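PDB 5OWU: importin subunit beta-1 from Saccharomyces cerevisiae, which carries cargo proteins into the nucleus through association with importin alpha, which binds the classical nuclear localization signal in the cargo. Local coordinates for residues Q46-E51 / N113-L118; T526-A531 / A540-F545; K832-G837 / Q842-T847. All blocks are in the same frame, centred on the assembly; numbering follows the deposited sequence. Where two conformers were deposited one is given.

Contact 1 (Q46-E51 / N113-L118)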
ATOM      1  N   GLN A  46       2.124 -16.709  37.020  1.00 30.33           N
ATOM      2  CA  GLN A  46       1.906 -17.930  37.791  0.52 31.77           C
ATOM      3  C   GLN A  46       0.843 -18.810  37.141  1.00 31.87           C
ATOM      4  O   GLN A  46       0.960 -20.040  37.148  1.00 32.66           O
ATOM      5  CB  GLN A  46       1.519 -17.597  39.235  0.52 32.83           C
ATOM      6  CG  GLN A  46       2.676 -17.102  40.118  0.52 38.87           C
ATOM      7  CD  GLN A  46       3.760 -18.152  40.404  0.52 36.33           C
ATOM      8  OE1 GLN A  46       4.932 -17.805  40.583  0.52 38.53           O
ATOM      9  NE2 GLN A  46       3.373 -19.430  40.472  0.52 31.38           N
ATOM     10  N   VAL A  47      -0.195 -18.206  36.562  1.00 33.23           N
ATOM     11  CA  VAL A  47      -1.211 -19.006  35.886  1.00 30.36           C
ATOM     12  C   VAL A  47      -0.628 -19.645  34.634  1.00 31.20           C
ATOM     13  O   VAL A  47      -0.924 -20.804  34.318  1.00 30.14           O
ATOM     14  CB  VAL A  47      -2.451 -18.148  35.574  1.00 32.29           C
ATOM     15  CG1 VAL A  47      -3.448 -18.922  34.703  1.00 37.95           C
ATOM     16  CG2 VAL A  47      -3.121 -17.700  36.871  1.00 39.86           C
ATOM     17  N   LEU A  48       0.230 -18.916  33.914  1.00 31.54           N
ATOM     18  CA  LEU A  48       0.881 -19.500  32.742  1.00 26.14           C
ATOM     19  C   LEU A  48       1.443 -20.889  33.037  1.00 29.09           C
ATOM     20  O   LEU A  48       1.332 -21.795  32.208  1.00 29.31           O
ATOM     21  CB  LEU A  48       1.987 -18.574  32.241  1.00 29.23           C
ATOM     22  CG  LEU A  48       2.859 -19.076  31.088  1.00 29.96           C
ATOM     23  CD1 LEU A  48       2.022 -19.509  29.888  1.00 26.28           C
ATOM     24  CD2 LEU A  48       3.834 -17.988  30.695  1.00 24.11           C
ATOM     25  N   ILE A  49       2.035 -21.082  34.218  1.00 27.86           N
ATOM     26  CA  ILE A  49       2.687 -22.344  34.556  1.00 29.89           C
ATOM     27  C   ILE A  49       1.798 -23.254  35.401  1.00 31.37           C
ATOM     28  O   ILE A  49       2.265 -24.299  35.862  1.00 41.34           O
ATOM     29  CB  ILE A  49       4.029 -22.107  35.271  1.00 31.51           C
ATOM     30  CG1 ILE A  49       3.811 -21.357  36.594  1.00 35.52           C
ATOM     31  CG2 ILE A  49       4.994 -21.346  34.362  1.00 33.39           C
ATOM     32  CD1 ILE A  49       5.012 -21.354  37.502  1.00 47.71           C
ATOM     33  N   ASP A  50       0.539 -22.884  35.626  1.00 43.19           N
ATOM     34  CA  ASP A  50      -0.335 -23.635  36.531  1.00 42.89           C
ATOM     35  C   ASP A  50      -1.022 -24.750  35.749  1.00 37.83           C
ATOM     36  O   ASP A  50      -1.970 -24.511  34.998  1.00 44.27           O
ATOM     37  CB  ASP A  50      -1.347 -22.703  37.186  1.00 45.00           C
ATOM     38  CG  ASP A  50      -2.329 -23.439  38.087  1.00 48.83           C
ATOM     39  OD1 ASP A  50      -1.937 -24.450  38.705  1.00 53.73           O
ATOM     40  OD2 ASP A  50      -3.496 -23.006  38.169  1.00 44.59           O
ATOM     41  N   GLU A  51      -0.550 -25.985  35.935  1.00 41.50           N
ATOM     42  CA  GLU A  51      -1.122 -27.118  35.215  1.00 52.18           C
ATOM     43  C   GLU A  51      -2.583 -27.358  35.582  1.00 51.09           C
ATOM     44  O   GLU A  51      -3.323 -27.941  34.782  1.00 59.05           O
ATOM     45  CB  GLU A  51      -0.299 -28.379  35.488  1.00 52.49           C
ATOM     46  CG  GLU A  51       1.067 -28.389  34.791  1.00 68.01           C
ATOM     47  CD  GLU A  51       2.232 -28.637  35.741  1.00 75.97           C
ATOM     48  OE1 GLU A  51       2.090 -28.365  36.954  1.00 80.76           O
ATOM     49  OE2 GLU A  51       3.295 -29.101  35.267  1.00 70.81           O
ATOM     50  N   ASN A 113       4.604 -21.440  22.853  1.00 21.66           N
ATOM     51  CA  ASN A 113       4.442 -20.277  21.981  1.00 25.41           C
ATOM     52  C   ASN A 113       4.045 -19.034  22.778  1.00 24.93           C
ATOM     53  O   ASN A 113       4.644 -17.956  22.623  1.00 23.80           O
ATOM     54  CB  ASN A 113       3.395 -20.585  20.907  1.00 35.95           C
ATOM     55  CG  ASN A 113       3.392 -19.563  19.781  1.00 40.10           C
ATOM     56  OD1 ASN A 113       4.441 -19.180  19.275  1.00 47.39           O
ATOM     57  ND2 ASN A 113       2.211 -19.119  19.388  1.00 57.58           N
ATOM     58  N   ALA A 114       3.023 -19.156  23.634  1.00 26.58           N
ATOM     59  CA  ALA A 114       2.633 -18.003  24.450  1.00 27.27           C
ATOM     60  C   ALA A 114       3.805 -17.513  25.290  1.00 21.05           C
ATOM     61  O   ALA A 114       4.074 -16.302  25.375  1.00 23.42           O
ATOM     62  CB  ALA A 114       1.453 -18.373  25.344  1.00 25.22           C
ATOM     63  N   ALA A 115       4.529 -18.447  25.904  1.00 21.07           N
ATOM     64  CA  ALA A 115       5.681 -18.086  26.717  1.00 25.28           C
ATOM     65  C   ALA A 115       6.746 -17.393  25.879  1.00 23.75           C
ATOM     66  O   ALA A 115       7.381 -16.437  26.336  1.00 22.36           O
ATOM     67  CB  ALA A 115       6.244 -19.338  27.384  1.00 22.34           C
ATOM     68  N   ALA A 116       6.953 -17.856  24.645  1.00 24.52           N
ATOM     69  CA  ALA A 116       7.941 -17.236  23.772  1.00 29.83           C
ATOM     70  C   ALA A 116       7.567 -15.795  23.461  1.00 22.32           C
ATOM     71  O   ALA A 116       8.434 -14.913  23.428  1.00 24.98           O
ATOM     72  CB  ALA A 116       8.080 -18.041  22.478  1.00 25.45           C
ATOM     73  N   GLN A 117       6.281 -15.534  23.221  1.00 23.16           N
ATOM     74  CA  GLN A 117       5.854 -14.160  22.971  1.00 21.35           C
ATOM     75  C   GLN A 117       6.042 -13.281  24.208  1.00 21.52           C
ATOM     76  O   GLN A 117       6.445 -12.112  24.094  1.00 22.35           O
ATOM     77  CB  GLN A 117       4.399 -14.145  22.515  1.00 28.04           C
ATOM     78  CG  GLN A 117       4.144 -14.879  21.218  1.00 31.14           C
ATOM     79  CD  GLN A 117       2.741 -14.650  20.688  1.00 36.13           C
ATOM     80  OE1 GLN A 117       2.333 -13.516  20.445  1.00 37.45           O
ATOM     81  NE2 GLN A 117       1.999 -15.731  20.501  1.00 42.16           N
ATOM     82  N   LEU A 118       5.762 -13.826  25.398  1.00 24.90           N
ATOM     83  CA  LEU A 118       5.945 -13.060  26.632  1.00 21.00           C
ATOM     84  C   LEU A 118       7.417 -12.753  26.879  1.00 19.71           C
ATOM     85  O   LEU A 118       7.789 -11.611  27.196  1.00 25.25           O
ATOM     86  CB  LEU A 118       5.351 -13.836  27.815  1.00 21.67           C
ATOM     87  CG  LEU A 118       5.518 -13.216  29.209  1.00 25.29           C
ATOM     88  CD1 LEU A 118       4.835 -11.880  29.260  1.00 25.25           C
ATOM     89  CD2 LEU A 118       4.963 -14.130  30.273  1.00 24.22           C
TER
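L48 meets L118 through one pair of methyl groups, CD2 of L48 lying 4.0 Å from CD2 of L118. The two leucine side chains run past each other in opposite directions, and the CD2 branch of each makes the touch. The same CD2 of L48 also faces A115, whose CB stands 4.3 Å away. On its other branch L48 makes a looser approach, with CD1 at 4.7 Å from CB of A114. The isobutyl group thus touches the A115 methyl and one L118 branch, while the A114 methyl borders them beyond contact distance. Its CG is anti to the backbone N (chi1 175°), and with chi2 at 54° both methyls are carried toward helix 109-126. The backbones nevertheless stay well apart, the CA atoms of L48 and A115 being 7.8 Å from each other. Only 116 Å² is buried between the segments, and no hydrogen bond crosses, so the evidence is for purely apolar packing with all three touching residues buried.

Further out, two other helices border this patch. A62 of helix 55-67 touches both L48 and A114, while A103 of helix 90-104 touches both L48 and A115. The L48 end of helix 37-48 is fixed by polar bonds: the carbonyl O of L48 accepts from R58 NE, and Q46 OE1 is bonded to N99 ND2. Past the helix, the turn is closed by D50 N, 2.9 Å from V47 O, and D50 OD2 binds T53 OG1. L48 therefore sits where four helices converge, two from HEAT 2 and two from HEAT 3. Apolar packing of helices between consecutive repeats is what builds a HEAT-repeat solenoid, here with leucine against alanine and leucine.

Contact 2 (T526-A531 / A540-F545)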
ATOM      1  N   THR A 526     -14.233   6.568 -18.229  1.00 26.83           N
ATOM      2  CA  THR A 526     -13.139   7.119 -19.019  1.00 24.50           C
ATOM      3  C   THR A 526     -13.680   7.821 -20.259  1.00 30.08           C
ATOM      4  O   THR A 526     -13.284   8.954 -20.566  1.00 27.67           O
ATOM      5  CB  THR A 526     -12.157   6.003 -19.398  1.00 28.09           C
ATOM      6  OG1 THR A 526     -11.546   5.479 -18.214  1.00 28.17           O
ATOM      7  CG2 THR A 526     -11.071   6.510 -20.327  1.00 25.37           C
ATOM      8  N   MET A 527     -14.621   7.179 -20.972  1.00 25.34           N
ATOM      9  CA  MET A 527     -15.123   7.806 -22.191  1.00 24.88           C
ATOM     10  C   MET A 527     -15.705   9.171 -21.868  1.00 29.66           C
ATOM     11  O   MET A 527     -15.510  10.140 -22.615  1.00 25.50           O
ATOM     12  CB  MET A 527     -16.183   6.939 -22.869  1.00 26.30           C
ATOM     13  CG  MET A 527     -15.759   5.530 -23.198  1.00 25.44           C
ATOM     14  SD  MET A 527     -14.239   5.466 -24.133  1.00 30.53           S
ATOM     15  CE  MET A 527     -14.796   5.894 -25.783  1.00 33.89           C
ATOM     16  N   VAL A 528     -16.406   9.267 -20.738  1.00 29.19           N
ATOM     17  CA  VAL A 528     -17.005  10.538 -20.364  1.00 29.63           C
ATOM     18  C   VAL A 528     -15.915  11.558 -20.097  1.00 32.59           C
ATOM     19  O   VAL A 528     -15.940  12.679 -20.617  1.00 30.31           O
ATOM     20  CB  VAL A 528     -17.918  10.365 -19.138  1.00 34.55           C
ATOM     21  CG1 VAL A 528     -18.375  11.731 -18.610  1.00 29.02           C
ATOM     22  CG2 VAL A 528     -19.105   9.510 -19.489  1.00 29.13           C
ATOM     23  N   GLU A 529     -14.908  11.159 -19.324  1.00 28.89           N
ATOM     24  CA  GLU A 529     -13.968  12.139 -18.808  1.00 29.77           C
ATOM     25  C   GLU A 529     -13.074  12.692 -19.911  1.00 31.43           C
ATOM     26  O   GLU A 529     -12.642  13.845 -19.830  1.00 27.55           O
ATOM     27  CB  GLU A 529     -13.173  11.507 -17.670  1.00 38.62           C
ATOM     28  CG  GLU A 529     -14.081  11.267 -16.440  1.00 43.92           C
ATOM     29  CD  GLU A 529     -13.423  10.480 -15.322  1.00 49.12           C
ATOM     30  OE1 GLU A 529     -12.503   9.682 -15.606  1.00 45.75           O
ATOM     31  OE2 GLU A 529     -13.846  10.655 -14.155  1.00 48.26           O
ATOM     32  N   TYR A 530     -12.843  11.924 -20.974  1.00 31.72           N
ATOM     33  CA  TYR A 530     -12.045  12.396 -22.096  1.00 24.90           C
ATOM     34  C   TYR A 530     -12.880  12.904 -23.265  1.00 24.07           C
ATOM     35  O   TYR A 530     -12.306  13.290 -24.287  1.00 27.63           O
ATOM     36  CB  TYR A 530     -11.108  11.282 -22.576  1.00 29.64           C
ATOM     37  CG  TYR A 530      -9.938  11.061 -21.644  1.00 28.05           C
ATOM     38  CD1 TYR A 530     -10.033  10.189 -20.567  1.00 30.45           C
ATOM     39  CD2 TYR A 530      -8.745  11.745 -21.833  1.00 35.31           C
ATOM     40  CE1 TYR A 530      -8.961   9.995 -19.706  1.00 31.05           C
ATOM     41  CE2 TYR A 530      -7.670  11.561 -20.979  1.00 42.65           C
ATOM     42  CZ  TYR A 530      -7.782  10.684 -19.923  1.00 34.82           C
ATOM     43  OH  TYR A 530      -6.709  10.498 -19.087  1.00 41.78           O
ATOM     44  N   ALA A 531     -14.206  12.934 -23.149  1.00 30.52           N
ATOM     45  CA  ALA A 531     -15.027  13.335 -24.287  1.00 29.38           C
ATOM     46  C   ALA A 531     -14.768  14.792 -24.642  1.00 30.74           C
ATOM     47  O   ALA A 531     -14.544  15.631 -23.769  1.00 30.36           O
ATOM     48  CB  ALA A 531     -16.512  13.118 -23.996  1.00 29.46           C
ATOM     49  N   ALA A 540     -23.981  12.274 -24.885  1.00 35.60           N
ATOM     50  CA  ALA A 540     -25.418  12.174 -24.675  1.00 37.27           C
ATOM     51  C   ALA A 540     -25.845  10.717 -24.600  1.00 32.82           C
ATOM     52  O   ALA A 540     -26.609  10.331 -23.704  1.00 37.55           O
ATOM     53  CB  ALA A 540     -26.170  12.911 -25.786  1.00 37.66           C
ATOM     54  N   SER A 541     -25.300   9.871 -25.486  1.00 33.28           N
ATOM     55  CA  SER A 541     -25.699   8.469 -25.480  1.00 30.57           C
ATOM     56  C   SER A 541     -25.402   7.827 -24.135  1.00 34.79           C
ATOM     57  O   SER A 541     -26.209   7.037 -23.629  1.00 31.25           O
ATOM     58  CB  SER A 541     -25.002   7.704 -26.610  1.00 30.78           C
ATOM     59  OG  SER A 541     -25.472   8.152 -27.866  1.00 50.71           O
ATOM     60  N   ILE A 542     -24.259   8.162 -23.529  1.00 34.93           N
ATOM     61  CA  ILE A 542     -23.929   7.581 -22.231  1.00 30.98           C
ATOM     62  C   ILE A 542     -24.926   8.062 -21.188  1.00 29.16           C
ATOM     63  O   ILE A 542     -25.476   7.271 -20.407  1.00 30.26           O
ATOM     64  CB  ILE A 542     -22.480   7.926 -21.831  1.00 31.71           C
ATOM     65  CG1 ILE A 542     -21.492   7.332 -22.840  1.00 33.80           C
ATOM     66  CG2 ILE A 542     -22.169   7.397 -20.430  1.00 29.50           C
ATOM     67  CD1 ILE A 542     -20.059   7.820 -22.658  1.00 38.90           C
ATOM     68  N   SER A 543     -25.211   9.365 -21.192  1.00 30.83           N
ATOM     69  CA  SER A 543     -26.099   9.925 -20.179  1.00 36.87           C
ATOM     70  C   SER A 543     -27.449   9.221 -20.218  1.00 34.41           C
ATOM     71  O   SER A 543     -27.893   8.625 -19.225  1.00 31.95           O
ATOM     72  CB  SER A 543     -26.249  11.428 -20.409  1.00 37.35           C
ATOM     73  OG  SER A 543     -27.210  11.984 -19.531  1.00 44.47           O
ATOM     74  N   THR A 544     -28.081   9.229 -21.398  1.00 36.40           N
ATOM     75  CA  THR A 544     -29.339   8.519 -21.601  1.00 40.76           C
ATOM     76  C   THR A 544     -29.247   7.088 -21.101  1.00 35.22           C
ATOM     77  O   THR A 544     -30.150   6.603 -20.407  1.00 34.85           O
ATOM     78  CB  THR A 544     -29.709   8.539 -23.089  1.00 42.81           C
ATOM     79  OG1 THR A 544     -29.941   9.886 -23.504  1.00 41.13           O
ATOM     80  CG2 THR A 544     -30.962   7.710 -23.373  1.00 43.14           C
ATOM     81  N   PHE A 545     -28.148   6.402 -21.425  1.00 33.93           N
ATOM     82  CA  PHE A 545     -28.042   4.995 -21.070  1.00 27.31           C
ATOM     83  C   PHE A 545     -28.036   4.814 -19.560  1.00 31.58           C
ATOM     84  O   PHE A 545     -28.736   3.942 -19.028  1.00 34.40           O
ATOM     85  CB  PHE A 545     -26.786   4.375 -21.688  1.00 34.45           C
ATOM     86  CG  PHE A 545     -26.381   3.076 -21.040  1.00 26.20           C
ATOM     87  CD1 PHE A 545     -27.089   1.912 -21.285  1.00 33.04           C
ATOM     88  CD2 PHE A 545     -25.309   3.025 -20.171  1.00 31.37           C
ATOM     89  CE1 PHE A 545     -26.722   0.721 -20.679  1.00 35.45           C
ATOM     90  CE2 PHE A 545     -24.938   1.839 -19.570  1.00 28.71           C
ATOM     91  CZ  PHE A 545     -25.638   0.694 -19.816  1.00 31.81           C
TER
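Neither flat group of these segments enters the contact that M527 and V528 make with I542: the rings of Y530 and F545 both point into other parts of the fold. The Y530 ring has the carbonyl O of T526 at its edge and in its plane, with CD1 of Y530 at 3.5 Å from O of T526; this is a contact within one helix. Y496 and V481 also touch the Y530 side chain, and the F545 side chain packs on I504 and A507 of helix 496-507.

The contact itself is aliphatic. CD1 of I542 lies 3.7 Å from CG2 of V528, and CG2 of I542 is 3.8 Å from that same methyl, so both branches of the isoleucine rest against the one valine methyl. The side chains of V528 and I542 cross obliquely. On the M527 side, CD1 of I542 lies 4.0 Å from CB of M527, touching the root of the methionine rather than its thioether. M527 is bent at chi2 (-53°) and chi3, which turns its sulfur and CE away from I542; the side chain also touches L503 and V481. I542 has an extended outer chain (chi2 170°), and that extension brings CD1 across to both partners. With 109 Å² buried and no hydrogen bond across the segments, the contact is apolar.

V583 of helix 563-586 touches both V528 and I542, closing the apolar group from a third helix. K586 NZ bonds to the carbonyl O atoms of V528 and A531 at the C-terminal end of helix 516-530, where a positive charge would probably be favoured by the helix dipole. The contact joins HEAT 12 to HEAT 13, the repeat-to-repeat stacking from which a HEAT superhelix is built.

Contact 3 (K832-G837 / Q842-T847)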
ATOM      1  N   LYS A 832      13.684  27.273  -5.017  1.00 52.88           N
ATOM      2  CA  LYS A 832      14.519  27.007  -6.185  1.00 54.33           C
ATOM      3  C   LYS A 832      14.333  25.582  -6.698  1.00 52.56           C
ATOM      4  O   LYS A 832      14.266  25.361  -7.912  1.00 47.06           O
ATOM      5  CB  LYS A 832      15.980  27.290  -5.841  1.00 56.49           C
ATOM      6  CG  LYS A 832      16.297  28.784  -5.858  1.00 63.62           C
ATOM      7  CD  LYS A 832      17.178  29.238  -4.701  1.00 75.97           C
ATOM      8  CE  LYS A 832      18.656  29.216  -5.065  1.00 73.42           C
ATOM      9  NZ  LYS A 832      19.476  29.954  -4.066  1.00 81.04           N
ATOM     10  N   ARG A 833      14.237  24.601  -5.795  1.00 47.82           N
ATOM     11  CA  ARG A 833      13.967  23.232  -6.222  1.00 58.84           C
ATOM     12  C   ARG A 833      12.624  23.137  -6.931  1.00 58.29           C
ATOM     13  O   ARG A 833      12.489  22.418  -7.928  1.00 55.07           O
ATOM     14  CB  ARG A 833      13.993  22.279  -5.026  1.00 60.97           C
ATOM     15  CG  ARG A 833      15.320  22.210  -4.291  1.00 67.15           C
ATOM     16  CD  ARG A 833      15.480  20.896  -3.534  1.00 73.89           C
ATOM     17  NE  ARG A 833      14.254  20.477  -2.854  1.00 71.36           N
ATOM     18  CZ  ARG A 833      13.928  20.794  -1.603  1.00 77.12           C
ATOM     19  NH1 ARG A 833      14.728  21.551  -0.861  1.00 73.78           N
ATOM     20  NH2 ARG A 833      12.785  20.354  -1.088  1.00 79.26           N
ATOM     21  N   THR A 834      11.614  23.844  -6.422  1.00 58.37           N
ATOM     22  CA  THR A 834      10.297  23.802  -7.049  1.00 61.17           C
ATOM     23  C   THR A 834      10.298  24.529  -8.387  1.00 50.62           C
ATOM     24  O   THR A 834       9.593  24.122  -9.315  1.00 52.88           O
ATOM     25  CB  THR A 834       9.251  24.409  -6.113  1.00 49.40           C
ATOM     26  OG1 THR A 834       9.259  23.708  -4.862  1.00 50.77           O
ATOM     27  CG2 THR A 834       7.862  24.316  -6.723  1.00 51.87           C
ATOM     28  N   ARG A 835      11.085  25.596  -8.501  1.00 49.27           N
ATOM     29  CA  ARG A 835      11.150  26.373  -9.731  1.00 57.26           C
ATOM     30  C   ARG A 835      11.956  25.663 -10.812  1.00 69.83           C
ATOM     31  O   ARG A 835      11.710  25.881 -12.003  1.00 66.90           O
ATOM     32  CB  ARG A 835      11.754  27.749  -9.427  1.00 57.84           C
ATOM     33  CG  ARG A 835      12.074  28.614 -10.634  1.00 66.86           C
ATOM     34  CD  ARG A 835      10.836  28.946 -11.446  1.00 70.58           C
ATOM     35  NE  ARG A 835      11.160  29.813 -12.574  1.00 77.03           N
ATOM     36  CZ  ARG A 835      10.332  30.088 -13.578  1.00 80.66           C
ATOM     37  NH1 ARG A 835       9.115  29.561 -13.607  1.00 76.64           N
ATOM     38  NH2 ARG A 835      10.725  30.889 -14.559  1.00 76.60           N
ATOM     39  N   SER A 836      12.900  24.803 -10.426  1.00 68.88           N
ATOM     40  CA  SER A 836      13.829  24.188 -11.367  1.00 65.12           C
ATOM     41  C   SER A 836      13.492  22.739 -11.701  1.00 69.11           C
ATOM     42  O   SER A 836      13.687  22.319 -12.846  1.00 75.90           O
ATOM     43  CB  SER A 836      15.253  24.256 -10.809  1.00 60.89           C
ATOM     44  OG  SER A 836      15.389  23.428  -9.671  1.00 61.58           O
ATOM     45  N   GLY A 837      13.006  21.961 -10.735  1.00 72.63           N
ATOM     46  CA  GLY A 837      12.683  20.564 -10.973  1.00 74.20           C
ATOM     47  C   GLY A 837      11.779  20.382 -12.174  1.00 83.60           C
ATOM     48  O   GLY A 837      10.663  20.907 -12.194  1.00 89.81           O
ATOM     49  N   GLN A 842       4.524  23.178 -15.405  1.00 76.21           N
ATOM     50  CA  GLN A 842       4.849  24.579 -15.626  1.00 72.47           C
ATOM     51  C   GLN A 842       4.025  25.497 -14.737  1.00 70.88           C
ATOM     52  O   GLN A 842       4.484  26.591 -14.399  1.00 65.78           O
ATOM     53  CB  GLN A 842       4.640  24.952 -17.094  1.00 80.64           C
ATOM     54  CG  GLN A 842       5.446  26.170 -17.534  1.00 80.43           C
ATOM     55  CD  GLN A 842       6.942  25.898 -17.570  1.00 85.93           C
ATOM     56  OE1 GLN A 842       7.373  24.770 -17.810  1.00 91.59           O
ATOM     57  NE2 GLN A 842       7.739  26.933 -17.329  1.00 87.10           N
ATOM     58  N   ALA A 843       2.814  25.086 -14.356  1.00 56.61           N
ATOM     59  CA  ALA A 843       2.049  25.876 -13.397  1.00 63.98           C
ATOM     60  C   ALA A 843       2.772  25.936 -12.058  1.00 54.56           C
ATOM     61  O   ALA A 843       2.850  27.000 -11.429  1.00 56.13           O
ATOM     62  CB  ALA A 843       0.646  25.293 -13.229  1.00 60.35           C
ATOM     63  N   THR A 844       3.324  24.802 -11.618  1.00 57.73           N
ATOM     64  CA  THR A 844       4.113  24.776 -10.390  1.00 62.05           C
ATOM     65  C   THR A 844       5.318  25.704 -10.487  1.00 60.52           C
ATOM     66  O   THR A 844       5.628  26.433  -9.538  1.00 47.63           O
ATOM     67  CB  THR A 844       4.561  23.345 -10.099  1.00 54.86           C
ATOM     68  OG1 THR A 844       3.410  22.515  -9.916  1.00 50.28           O
ATOM     69  CG2 THR A 844       5.429  23.274  -8.848  1.00 57.64           C
ATOM     70  N   LYS A 845       6.009  25.697 -11.626  1.00 55.55           N
ATOM     71  CA  LYS A 845       7.192  26.540 -11.765  1.00 56.16           C
ATOM     72  C   LYS A 845       6.811  28.013 -11.829  1.00 50.85           C
ATOM     73  O   LYS A 845       7.536  28.869 -11.309  1.00 48.99           O
ATOM     74  CB  LYS A 845       7.988  26.115 -13.001  1.00 65.69           C
ATOM     75  CG  LYS A 845       8.475  24.670 -12.925  1.00 67.60           C
ATOM     76  CD  LYS A 845       9.056  24.179 -14.244  1.00 79.39           C
ATOM     77  CE  LYS A 845      10.565  24.038 -14.160  1.00 77.19           C
ATOM     78  NZ  LYS A 845      11.144  23.449 -15.395  1.00 90.56           N
ATOM     79  N   ASP A 846       5.672  28.327 -12.449  1.00 54.94           N
ATOM     80  CA  ASP A 846       5.167  29.696 -12.430  1.00 59.66           C
ATOM     81  C   ASP A 846       4.886  30.145 -11.001  1.00 56.66           C
ATOM     82  O   ASP A 846       5.279  31.248 -10.588  1.00 52.87           O
ATOM     83  CB  ASP A 846       3.896  29.801 -13.279  1.00 63.90           C
ATOM     84  CG  ASP A 846       4.122  29.414 -14.734  1.00 77.46           C
ATOM     85  OD1 ASP A 846       5.265  29.549 -15.226  1.00 71.99           O
ATOM     86  OD2 ASP A 846       3.149  28.980 -15.388  1.00 69.09           O
ATOM     87  N   THR A 847       4.199  29.300 -10.229  1.00 52.62           N
ATOM     88  CA  THR A 847       3.935  29.627  -8.833  1.00 46.06           C
ATOM     89  C   THR A 847       5.237  29.832  -8.069  1.00 47.70           C
ATOM     90  O   THR A 847       5.348  30.756  -7.257  1.00 49.19           O
ATOM     91  CB  THR A 847       3.098  28.525  -8.183  1.00 44.30           C
ATOM     92  OG1 THR A 847       1.921  28.280  -8.969  1.00 49.73           O
ATOM     93  CG2 THR A 847       2.675  28.928  -6.771  1.00 39.87           C
TER
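The last HEAT repeat, HEAT 19, turns back on itself as a helical hairpin, and T834 meets T844 and R835 meets K845 where helix 825-836 gives way to helix 842-860. The short helical segments approach to 7.9 Å with 142° between their directions, a roughly antiparallel pair. On the buried side, CG2 of T834 stands 3.4 Å from CG2 of T844, tighter than usual for two methyls, and the side chains cross at about a right angle. Their hydroxyls have other partners: T834 OG1 bonds to Y830 O, and T844 OG1 to D796.

K845 covers the end of the first helix. Its CE lies 3.1 Å from R835 O and 3.7 Å from G837 O, the bend at chi3 (108°) laying the chain along these carbonyls, while NZ bonds to Q838 OE1 in the turn. In return, R835 NH1 gives a weak hydrogen bond to the K845 carbonyl O (2.9 Å, 141° at the hydrogen), the acceptor lying at the guanidinium edge. D846 OD1 is 4.2 Å from R835 NH1, too long for a salt bridge. An alanine at K845 would remove the covering alkyl chain and is likely to leave Q838 OE1 without its ammonium partner. The antiparallel helix pair joined by a short linker is the helical hairpin of a HEAT repeat.

In the fold
Along the chain the three contacts follow in series, each closing before the next opens. Contact 1 joins HEAT 2 to HEAT 3 near the N-terminus, contact 2 joins HEAT 12 to HEAT 13, and contact 3 lies within HEAT 19 at the C-terminal end. No helix is shared between them. Contact 1 is on the opposite side of the chain's centre from the other two, its centre 64 Å from that of contact 2 and 60 Å from that of contact 3. Contacts 2 and 3 are nearer, with centres 35 Å apart and nearest atoms about 17 Å apart. Helix-to-helix packing thus recurs within and between repeats along an all-helical solenoid rather than gathering in one central core.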